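Local coordinates for protein PatF (Prochloron didemni, PDB 4BG2) that is a prenyltransferase-family protein of the patellamide pathway that probably acts, or is derived from enzymes that act, in prenyl transfer to cyclic peptides, at residues 101-106 and 136-141; 176-181 and 186-191. All blocks are in the same frame, centred on the assembly; numbering follows the deposited sequence.

Interaction 1. Residues 101-106 and 136-141; sequences DSFDRF and LYIHIK
Phe103 and Phe106 of helix 101-110 join the outer helical layer of a prenyltransferase-type barrel to its sheet, meeting Leu136 and Ile138 on strand 133-140. The axes of 101-106 and 136-140 make an angle of only 26° and approach to 11.3 Å, a gap bridged by side chains. In both phenylalanines CG is anti to the backbone N (chi1 -176° in Phe103), which sends the ring out from the helix toward the strand. One methyl of Leu136 carries the main contact: CD1 sits over the middle of the Phe103 ring, 3.6 Å from its centroid and almost on the ring normal, a CH-pi contact shared by all six ring carbons. Ile138 reaches both rings. Its CD1 lies 4.1 Å from Phe103 CE1, while its CG1 is 4.0 Å from Phe106 CE1, with CG2 scarcely farther from that same carbon. Leu80 and Ala83 of helix 79-91 also touch Phe103. An alanine in place of Phe103 is likely to leave Leu136 CD1 without its aromatic platform and to open a gap beside Ile138 CD1. With no hydrogen bond across it, this buried contact between helix and strand rests on shape and dispersion.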
ATOM      1  N   ASP A 101      -3.952 -10.035  15.842  1.00 35.37           N
ATOM      2  CA  ASP A 101      -5.183 -10.813  15.845  1.00 37.20           C
ATOM      3  C   ASP A 101      -5.919 -10.765  14.495  1.00 34.71           C
ATOM      4  O   ASP A 101      -6.221 -11.816  13.950  1.00 33.61           O
ATOM      5  CB  ASP A 101      -6.099 -10.396  17.007  1.00 42.66           C
ATOM      6  CG  ASP A 101      -5.540 -10.816  18.377  1.00 49.81           C
ATOM      7  OD1 ASP A 101      -4.450 -11.457  18.422  1.00 55.61           O
ATOM      8  OD2 ASP A 101      -6.176 -10.516  19.414  1.00 52.69           O
ATOM      9  N   SER A 102      -6.158  -9.574  13.930  1.00 31.09           N
ATOM     10  CA  SER A 102      -6.946  -9.489  12.686  1.00 28.94           C
ATOM     11  C   SER A 102      -6.266 -10.169  11.536  1.00 26.71           C
ATOM     12  O   SER A 102      -6.885 -10.943  10.800  1.00 26.02           O
ATOM     13  CB  SER A 102      -7.211  -8.040  12.288  1.00 27.80           C
ATOM     14  OG  SER A 102      -8.072  -7.425  13.211  1.00 28.01           O
ATOM     15  N   PHE A 103      -4.978  -9.890  11.366  1.00 25.70           N
ATOM     16  CA  PHE A 103      -4.211 -10.551  10.303  1.00 25.93           C
ATOM     17  C   PHE A 103      -4.137 -12.093  10.467  1.00 27.02           C
ATOM     18  O   PHE A 103      -4.311 -12.839   9.496  1.00 24.98           O
ATOM     19  CB  PHE A 103      -2.797  -9.976  10.222  1.00 25.64           C
ATOM     20  CG  PHE A 103      -1.996 -10.532   9.095  1.00 25.54           C
ATOM     21  CD1 PHE A 103      -2.284 -10.173   7.784  1.00 25.95           C
ATOM     22  CD2 PHE A 103      -0.957 -11.414   9.329  1.00 27.56           C
ATOM     23  CE1 PHE A 103      -1.576 -10.700   6.722  1.00 25.24           C
ATOM     24  CE2 PHE A 103      -0.241 -11.944   8.273  1.00 27.83           C
ATOM     25  CZ  PHE A 103      -0.549 -11.584   6.966  1.00 26.66           C
ATOM     26  N   ASP A 104      -3.873 -12.558  11.686  1.00 28.80           N
ATOM     27  CA  ASP A 104      -3.866 -13.997  11.951  1.00 32.22           C
ATOM     28  C   ASP A 104      -5.213 -14.661  11.638  1.00 32.19           C
ATOM     29  O   ASP A 104      -5.255 -15.715  11.033  1.00 32.17           O
ATOM     30  CB  ASP A 104      -3.517 -14.289  13.406  1.00 35.45           C
ATOM     31  CG  ASP A 104      -2.071 -14.070  13.708  1.00 37.65           C
ATOM     32  OD1 ASP A 104      -1.249 -14.057  12.758  1.00 43.80           O
ATOM     33  OD2 ASP A 104      -1.743 -13.921  14.903  1.00 43.34           O
ATOM     34  N   ARG A 105      -6.304 -14.022  12.027  1.00 33.15           N
ATOM     35  CA  ARG A 105      -7.625 -14.571  11.760  1.00 34.68           C
ATOM     36  C   ARG A 105      -7.930 -14.571  10.258  1.00 32.66           C
ATOM     37  O   ARG A 105      -8.510 -15.532   9.743  1.00 33.99           O
ATOM     38  CB  ARG A 105      -8.691 -13.826  12.547  1.00 37.60           C
ATOM     39  CG  ARG A 105      -8.681 -14.191  14.024  1.00 41.77           C
ATOM     40  CD  ARG A 105      -9.342 -13.128  14.877  1.00 46.23           C
ATOM     41  NE  ARG A 105     -10.776 -13.026  14.620  1.00 51.67           N
ATOM     42  CZ  ARG A 105     -11.567 -12.040  15.053  1.00 53.52           C
ATOM     43  NH1 ARG A 105     -11.088 -11.021  15.764  1.00 52.04           N
ATOM     44  NH2 ARG A 105     -12.852 -12.061  14.748  1.00 55.37           N
ATOM     45  N   PHE A 106      -7.501 -13.549   9.531  1.00 29.48           N
ATOM     46  CA  PHE A 106      -7.765 -13.517   8.092  1.00 28.03           C
ATOM     47  C   PHE A 106      -6.934 -14.584   7.401  1.00 28.11           C
ATOM     48  O   PHE A 106      -7.440 -15.329   6.539  1.00 28.43           O
ATOM     49  CB  PHE A 106      -7.486 -12.140   7.481  1.00 28.04           C
ATOM     50  CG  PHE A 106      -7.813 -12.076   6.019  1.00 27.51           C
ATOM     51  CD1 PHE A 106      -6.926 -12.534   5.090  1.00 26.80           C
ATOM     52  CD2 PHE A 106      -9.033 -11.600   5.595  1.00 29.41           C
ATOM     53  CE1 PHE A 106      -7.226 -12.504   3.747  1.00 28.05           C
ATOM     54  CE2 PHE A 106      -9.341 -11.563   4.248  1.00 29.37           C
ATOM     55  CZ  PHE A 106      -8.437 -12.021   3.327  1.00 28.27           C
ATOM     56  N   LEU A 136       0.729  -4.755   5.765  1.00 22.37           N
ATOM     57  CA  LEU A 136       0.549  -5.974   4.997  1.00 23.22           C
ATOM     58  C   LEU A 136      -0.693  -5.828   4.136  1.00 22.72           C
ATOM     59  O   LEU A 136      -1.780  -5.588   4.646  1.00 23.21           O
ATOM     60  CB  LEU A 136       0.376  -7.165   5.931  1.00 24.54           C
ATOM     61  CG  LEU A 136       1.486  -7.370   6.978  1.00 26.23           C
ATOM     62  CD1 LEU A 136       1.065  -8.346   8.059  1.00 27.65           C
ATOM     63  CD2 LEU A 136       2.777  -7.863   6.360  1.00 26.47           C
ATOM     64  N   TYR A 137      -0.538  -6.018   2.827  1.00 22.30           N
ATOM     65  CA  TYR A 137      -1.664  -5.951   1.936  1.00 22.91           C
ATOM     66  C   TYR A 137      -1.926  -7.334   1.371  1.00 22.77           C
ATOM     67  O   TYR A 137      -0.994  -8.020   0.980  1.00 22.31           O
ATOM     68  CB  TYR A 137      -1.375  -4.971   0.786  1.00 23.61           C
ATOM     69  CG  TYR A 137      -1.396  -3.522   1.195  1.00 25.29           C
ATOM     70  CD1 TYR A 137      -2.602  -2.894   1.487  1.00 25.76           C
ATOM     71  CD2 TYR A 137      -0.223  -2.764   1.259  1.00 25.62           C
ATOM     72  CE1 TYR A 137      -2.649  -1.556   1.839  1.00 27.01           C
ATOM     73  CE2 TYR A 137      -0.268  -1.420   1.622  1.00 26.68           C
ATOM     74  CZ  TYR A 137      -1.491  -0.832   1.907  1.00 26.96           C
ATOM     75  OH  TYR A 137      -1.571   0.485   2.263  1.00 29.97           O
ATOM     76  N   ILE A 138      -3.202  -7.701   1.293  1.00 21.70           N
ATOM     77  CA  ILE A 138      -3.625  -8.880   0.579  1.00 23.36           C
ATOM     78  C   ILE A 138      -4.151  -8.422  -0.784  1.00 24.26           C
ATOM     79  O   ILE A 138      -5.080  -7.621  -0.858  1.00 24.36           O
ATOM     80  CB  ILE A 138      -4.777  -9.599   1.320  1.00 24.63           C
ATOM     81  CG1 ILE A 138      -4.440  -9.826   2.788  1.00 25.54           C
ATOM     82  CG2 ILE A 138      -5.177 -10.897   0.619  1.00 25.42           C
ATOM     83  CD1 ILE A 138      -3.338 -10.798   3.035  1.00 26.17           C
ATOM     84  N   HIS A 139      -3.587  -8.957  -1.857  1.00 26.34           N
ATOM     85  CA  HIS A 139      -4.061  -8.669  -3.208  1.00 29.42           C
ATOM     86  C   HIS A 139      -4.935  -9.800  -3.728  1.00 31.38           C
ATOM     87  O   HIS A 139      -4.494 -10.933  -3.828  1.00 30.59           O
ATOM     88  CB  HIS A 139      -2.893  -8.442  -4.141  1.00 30.30           C
ATOM     89  CG  HIS A 139      -2.159  -7.186  -3.848  1.00 31.25           C
ATOM     90  ND1 HIS A 139      -2.677  -5.944  -4.135  1.00 33.68           N
ATOM     91  CD2 HIS A 139      -0.949  -6.968  -3.284  1.00 33.34           C
ATOM     92  CE1 HIS A 139      -1.812  -5.014  -3.769  1.00 32.43           C
ATOM     93  NE2 HIS A 139      -0.762  -5.609  -3.234  1.00 32.69           N
ATOM     94  N   ILE A 140      -6.177  -9.454  -4.050  1.00 31.75           N
ATOM     95  CA  ILE A 140      -7.204 -10.406  -4.411  1.00 34.96           C
ATOM     96  C   ILE A 140      -7.262 -10.499  -5.926  1.00 36.34           C
ATOM     97  O   ILE A 140      -7.000  -9.511  -6.604  1.00 34.92           O
ATOM     98  CB  ILE A 140      -8.560  -9.928  -3.846  1.00 36.89           C
ATOM     99  CG1 ILE A 140      -8.477  -9.818  -2.320  1.00 38.16           C
ATOM    100  CG2 ILE A 140      -9.687 -10.859  -4.239  1.00 38.74           C
ATOM    101  CD1 ILE A 140      -9.555  -8.946  -1.718  1.00 39.95           C
ATOM    102  N   LYS A 141      -7.595 -11.682  -6.453  1.00 37.84           N
ATOM    103  CA  LYS A 141      -7.704 -11.870  -7.901  1.00 40.38           C
ATOM    104  C   LYS A 141      -8.894 -11.062  -8.391  1.00 41.45           C
ATOM    105  O   LYS A 141      -9.987 -11.206  -7.850  1.00 42.39           O
ATOM    106  CB  LYS A 141      -7.863 -13.348  -8.257  1.00 41.74           C
ATOM    107  CG  LYS A 141      -6.617 -14.169  -7.980  1.00 41.53           C
ATOM    108  CD  LYS A 141      -6.738 -15.582  -8.517  1.00 43.30           C
ATOM    109  CE  LYS A 141      -5.502 -16.394  -8.189  1.00 42.46           C
ATOM    110  NZ  LYS A 141      -5.727 -17.850  -8.422  1.00 45.31           N
TER

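Interaction 2. Residues 176-181 and 186-191; sequences IGFELF and SRVDLG
Arg187 and Glu179 lie side by side on neighbouring strands of a beta hairpin, 173-181 and 186-194, whose backbones form a regular antiparallel ladder. Gly177 with Asp189 and Glu179 with Arg187 are hydrogen-bonded pairs, each joined by two N-H to O bonds, such as Asp189 N to Gly177 O at 2.8 Å. Ile176, Phe178 and Val188 occupy the sheet face covered by helices; the acidic and basic residues lie on the face turned to the barrel interior.

The arginine chain leaves CB with CG anti to the backbone N and runs extended through CG to CD. It then bends at chi3, and the bend brings NE round to Asp189 on its own strand. Arg187 NE gives Asp189 OD1 a nearly straight bond of 3.0 Å. Arg187 NH2 gives Asp189 OD2 another of 2.8 Å, completing a side-on grip in which both oxygens are approached from above the carboxylate plane. Only the guanidinium meets Glu179: Arg187 NH1 lies 2.7 Å from Glu179 OE1, and Arg187 NH2 lies 2.8 Å from Glu179 OE1, both bonds noticeably bent. The same two nitrogens rest against Glu179 CB. The carboxylate stands 78° from the guanidinium plane, a steep turn that fits this single-oxygen grip. Arg187 NH1 also approaches the edge of the Phe181 ring, 3.8 Å from Phe181 CE2, while Glu179 CG lies over a face of that ring.

Each acid has further partners: Glu179 OE2 bonds to Ser133 and His124, and Asp189 OD2 is salt-bridged to Arg238. Bonds from three nitrogens thus fix the guanidinium's rotation, and the Glu179-Arg187 salt bridge ties the two strands together. The positive charge of Arg187, shared with that of Arg238, would probably ease the mutual repulsion of the two carboxylates.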
ATOM      1  N   ILE A 176      -6.928  -5.732   0.623  1.00 25.75           N
ATOM      2  CA  ILE A 176      -7.181  -5.587   2.050  1.00 25.56           C
ATOM      3  C   ILE A 176      -5.866  -5.275   2.761  1.00 25.40           C
ATOM      4  O   ILE A 176      -4.878  -5.986   2.603  1.00 26.43           O
ATOM      5  CB  ILE A 176      -7.810  -6.859   2.637  1.00 28.07           C
ATOM      6  CG1 ILE A 176      -9.134  -7.157   1.933  1.00 29.44           C
ATOM      7  CG2 ILE A 176      -8.015  -6.700   4.139  1.00 27.76           C
ATOM      8  CD1 ILE A 176      -9.607  -8.589   2.120  1.00 33.30           C
ATOM      9  N   GLY A 177      -5.858  -4.176   3.516  1.00 25.08           N
ATOM     10  CA  GLY A 177      -4.694  -3.714   4.265  1.00 24.35           C
ATOM     11  C   GLY A 177      -4.815  -4.032   5.746  1.00 24.21           C
ATOM     12  O   GLY A 177      -5.892  -3.926   6.324  1.00 24.22           O
ATOM     13  N   PHE A 178      -3.705  -4.459   6.340  1.00 22.83           N
ATOM     14  CA  PHE A 178      -3.619  -4.654   7.780  1.00 23.66           C
ATOM     15  C   PHE A 178      -2.428  -3.851   8.237  1.00 23.51           C
ATOM     16  O   PHE A 178      -1.314  -4.117   7.787  1.00 23.90           O
ATOM     17  CB  PHE A 178      -3.378  -6.132   8.092  1.00 23.75           C
ATOM     18  CG  PHE A 178      -4.510  -7.016   7.694  1.00 25.05           C
ATOM     19  CD1 PHE A 178      -4.551  -7.576   6.419  1.00 25.35           C
ATOM     20  CD2 PHE A 178      -5.538  -7.311   8.584  1.00 26.11           C
ATOM     21  CE1 PHE A 178      -5.575  -8.417   6.060  1.00 25.63           C
ATOM     22  CE2 PHE A 178      -6.564  -8.161   8.229  1.00 26.38           C
ATOM     23  CZ  PHE A 178      -6.590  -8.709   6.960  1.00 27.43           C
ATOM     24  N   GLU A 179      -2.660  -2.842   9.073  1.00 23.66           N
ATOM     25  CA  GLU A 179      -1.579  -2.030   9.591  1.00 24.02           C
ATOM     26  C   GLU A 179      -1.410  -2.316  11.061  1.00 24.59           C
ATOM     27  O   GLU A 179      -2.349  -2.203  11.824  1.00 24.99           O
ATOM     28  CB  GLU A 179      -1.792  -0.519   9.371  1.00 25.26           C
ATOM     29  CG  GLU A 179      -0.560   0.293   9.775  1.00 25.96           C
ATOM     30  CD  GLU A 179      -0.435   1.642   9.058  1.00 28.28           C
ATOM     31  OE1 GLU A 179      -1.464   2.166   8.602  1.00 27.82           O
ATOM     32  OE2 GLU A 179       0.700   2.147   8.906  1.00 28.08           O
ATOM     33  N   LEU A 180      -0.198  -2.696  11.444  1.00 24.69           N
ATOM     34  CA  LEU A 180       0.098  -3.090  12.812  1.00 26.07           C
ATOM     35  C   LEU A 180       1.105  -2.164  13.431  1.00 25.09           C
ATOM     36  O   LEU A 180       2.299  -2.287  13.185  1.00 24.62           O
ATOM     37  CB  LEU A 180       0.624  -4.527  12.841  1.00 29.32           C
ATOM     38  CG  LEU A 180      -0.352  -5.616  12.359  1.00 30.81           C
ATOM     39  CD1 LEU A 180      -0.559  -5.562  10.859  1.00 32.25           C
ATOM     40  CD2 LEU A 180       0.177  -6.989  12.725  1.00 33.50           C
ATOM     41  N   PHE A 181       0.620  -1.239  14.249  1.00 26.34           N
ATOM     42  CA  PHE A 181       1.472  -0.267  14.883  1.00 27.87           C
ATOM     43  C   PHE A 181       2.193  -0.872  16.084  1.00 29.32           C
ATOM     44  O   PHE A 181       1.680  -1.783  16.758  1.00 29.52           O
ATOM     45  CB  PHE A 181       0.673   0.951  15.302  1.00 28.94           C
ATOM     46  CG  PHE A 181       0.104   1.739  14.156  1.00 30.44           C
ATOM     47  CD1 PHE A 181       0.863   2.713  13.521  1.00 30.29           C
ATOM     48  CD2 PHE A 181      -1.209   1.550  13.741  1.00 31.08           C
ATOM     49  CE1 PHE A 181       0.331   3.482  12.501  1.00 30.30           C
ATOM     50  CE2 PHE A 181      -1.749   2.318  12.718  1.00 31.19           C
ATOM     51  CZ  PHE A 181      -0.971   3.282  12.090  1.00 31.50           C
ATOM     52  N   SER A 186      -3.945  -1.603  15.795  1.00 31.94           N
ATOM     53  CA  SER A 186      -4.003  -2.250  14.501  1.00 32.86           C
ATOM     54  C   SER A 186      -5.196  -1.725  13.735  1.00 32.42           C
ATOM     55  O   SER A 186      -6.149  -1.251  14.331  1.00 33.23           O
ATOM     56  CB  SER A 186      -4.043  -3.770  14.663  1.00 35.45           C
ATOM     57  OG  SER A 186      -5.292  -4.169  15.237  1.00 40.53           O
ATOM     58  N   ARG A 187      -5.135  -1.797  12.409  1.00 30.29           N
ATOM     59  CA  ARG A 187      -6.199  -1.332  11.557  1.00 30.91           C
ATOM     60  C   ARG A 187      -6.351  -2.260  10.364  1.00 29.64           C
ATOM     61  O   ARG A 187      -5.394  -2.875   9.907  1.00 27.58           O
ATOM     62  CB  ARG A 187      -5.922   0.108  11.070  1.00 32.14           C
ATOM     63  CG  ARG A 187      -7.118   0.810  10.432  1.00 35.93           C
ATOM     64  CD  ARG A 187      -6.766   2.206   9.864  1.00 36.51           C
ATOM     65  NE  ARG A 187      -5.957   2.047   8.675  1.00 34.06           N
ATOM     66  CZ  ARG A 187      -4.642   2.243   8.608  1.00 33.61           C
ATOM     67  NH1 ARG A 187      -3.950   2.702   9.644  1.00 33.72           N
ATOM     68  NH2 ARG A 187      -4.017   1.991   7.472  1.00 29.88           N
ATOM     69  N   VAL A 188      -7.580  -2.333   9.878  1.00 27.53           N
ATOM     70  CA  VAL A 188      -7.930  -3.073   8.698  1.00 28.27           C
ATOM     71  C   VAL A 188      -8.504  -2.043   7.696  1.00 29.15           C
ATOM     72  O   VAL A 188      -9.422  -1.307   8.021  1.00 27.50           O
ATOM     73  CB  VAL A 188      -8.980  -4.171   9.008  1.00 26.64           C
ATOM     74  CG1 VAL A 188      -9.335  -4.963   7.773  1.00 27.85           C
ATOM     75  CG2 VAL A 188      -8.476  -5.118  10.087  1.00 29.06           C
ATOM     76  N   ASP A 189      -7.934  -2.026   6.491  1.00 28.26           N
ATOM     77  CA  ASP A 189      -8.370  -1.181   5.402  1.00 25.93           C
ATOM     78  C   ASP A 189      -9.046  -2.058   4.338  1.00 25.87           C
ATOM     79  O   ASP A 189      -8.454  -3.012   3.868  1.00 24.39           O
ATOM     80  CB  ASP A 189      -7.157  -0.470   4.775  1.00 26.16           C
ATOM     81  CG  ASP A 189      -6.782   0.825   5.493  1.00 28.14           C
ATOM     82  OD1 ASP A 189      -7.596   1.355   6.292  1.00 29.18           O
ATOM     83  OD2 ASP A 189      -5.660   1.320   5.266  1.00 29.17           O
ATOM     84  N   LEU A 190     -10.281  -1.725   3.960  1.00 25.83           N
ATOM     85  CA  LEU A 190     -10.956  -2.357   2.820  1.00 26.94           C
ATOM     86  C   LEU A 190     -10.842  -1.495   1.584  1.00 25.52           C
ATOM     87  O   LEU A 190     -11.163  -0.306   1.619  1.00 24.31           O
ATOM     88  CB  LEU A 190     -12.424  -2.641   3.120  1.00 30.10           C
ATOM     89  CG  LEU A 190     -12.588  -4.001   3.799  1.00 34.06           C
ATOM     90  CD1 LEU A 190     -12.529  -3.804   5.301  1.00 34.46           C
ATOM     91  CD2 LEU A 190     -13.860  -4.723   3.375  1.00 38.33           C
ATOM     92  N   GLY A 191     -10.359  -2.103   0.503  1.00 24.68           N
ATOM     93  CA  GLY A 191      -9.859  -1.356  -0.648  1.00 24.45           C
ATOM     94  C   GLY A 191     -10.577  -1.703  -1.929  1.00 24.26           C
ATOM     95  O   GLY A 191     -10.037  -2.421  -2.757  1.00 24.38           O
TER

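Interactions 1 and 2 are adjoining parts of one barrel wall, the first packing a helix on the sheet and the second pairing two of its strands; their centres are about 8 Å apart. Strands 133-140 and 173-181 are antiparallel neighbours, joined by probable hydrogen bonds from Ile138 N to Ile176 O (2.7 Å) and from Phe178 N to Leu136 O (2.8 Å). On the helix side, the Phe178 ring meets Phe103 edge-to-face, and Phe178 CZ lies 3.6 Å from Phe106 CB. On the opposite, interior face, Tyr137 CD1 packs 3.6 Å from Gly177 CA, in the same layer as the ionic network of Glu179, Arg187 and Asp189. This part of the sheet is thus apolar toward its helices and largely polar toward the interior, where related prenyltransferases hold their substrates and PatF may do likewise.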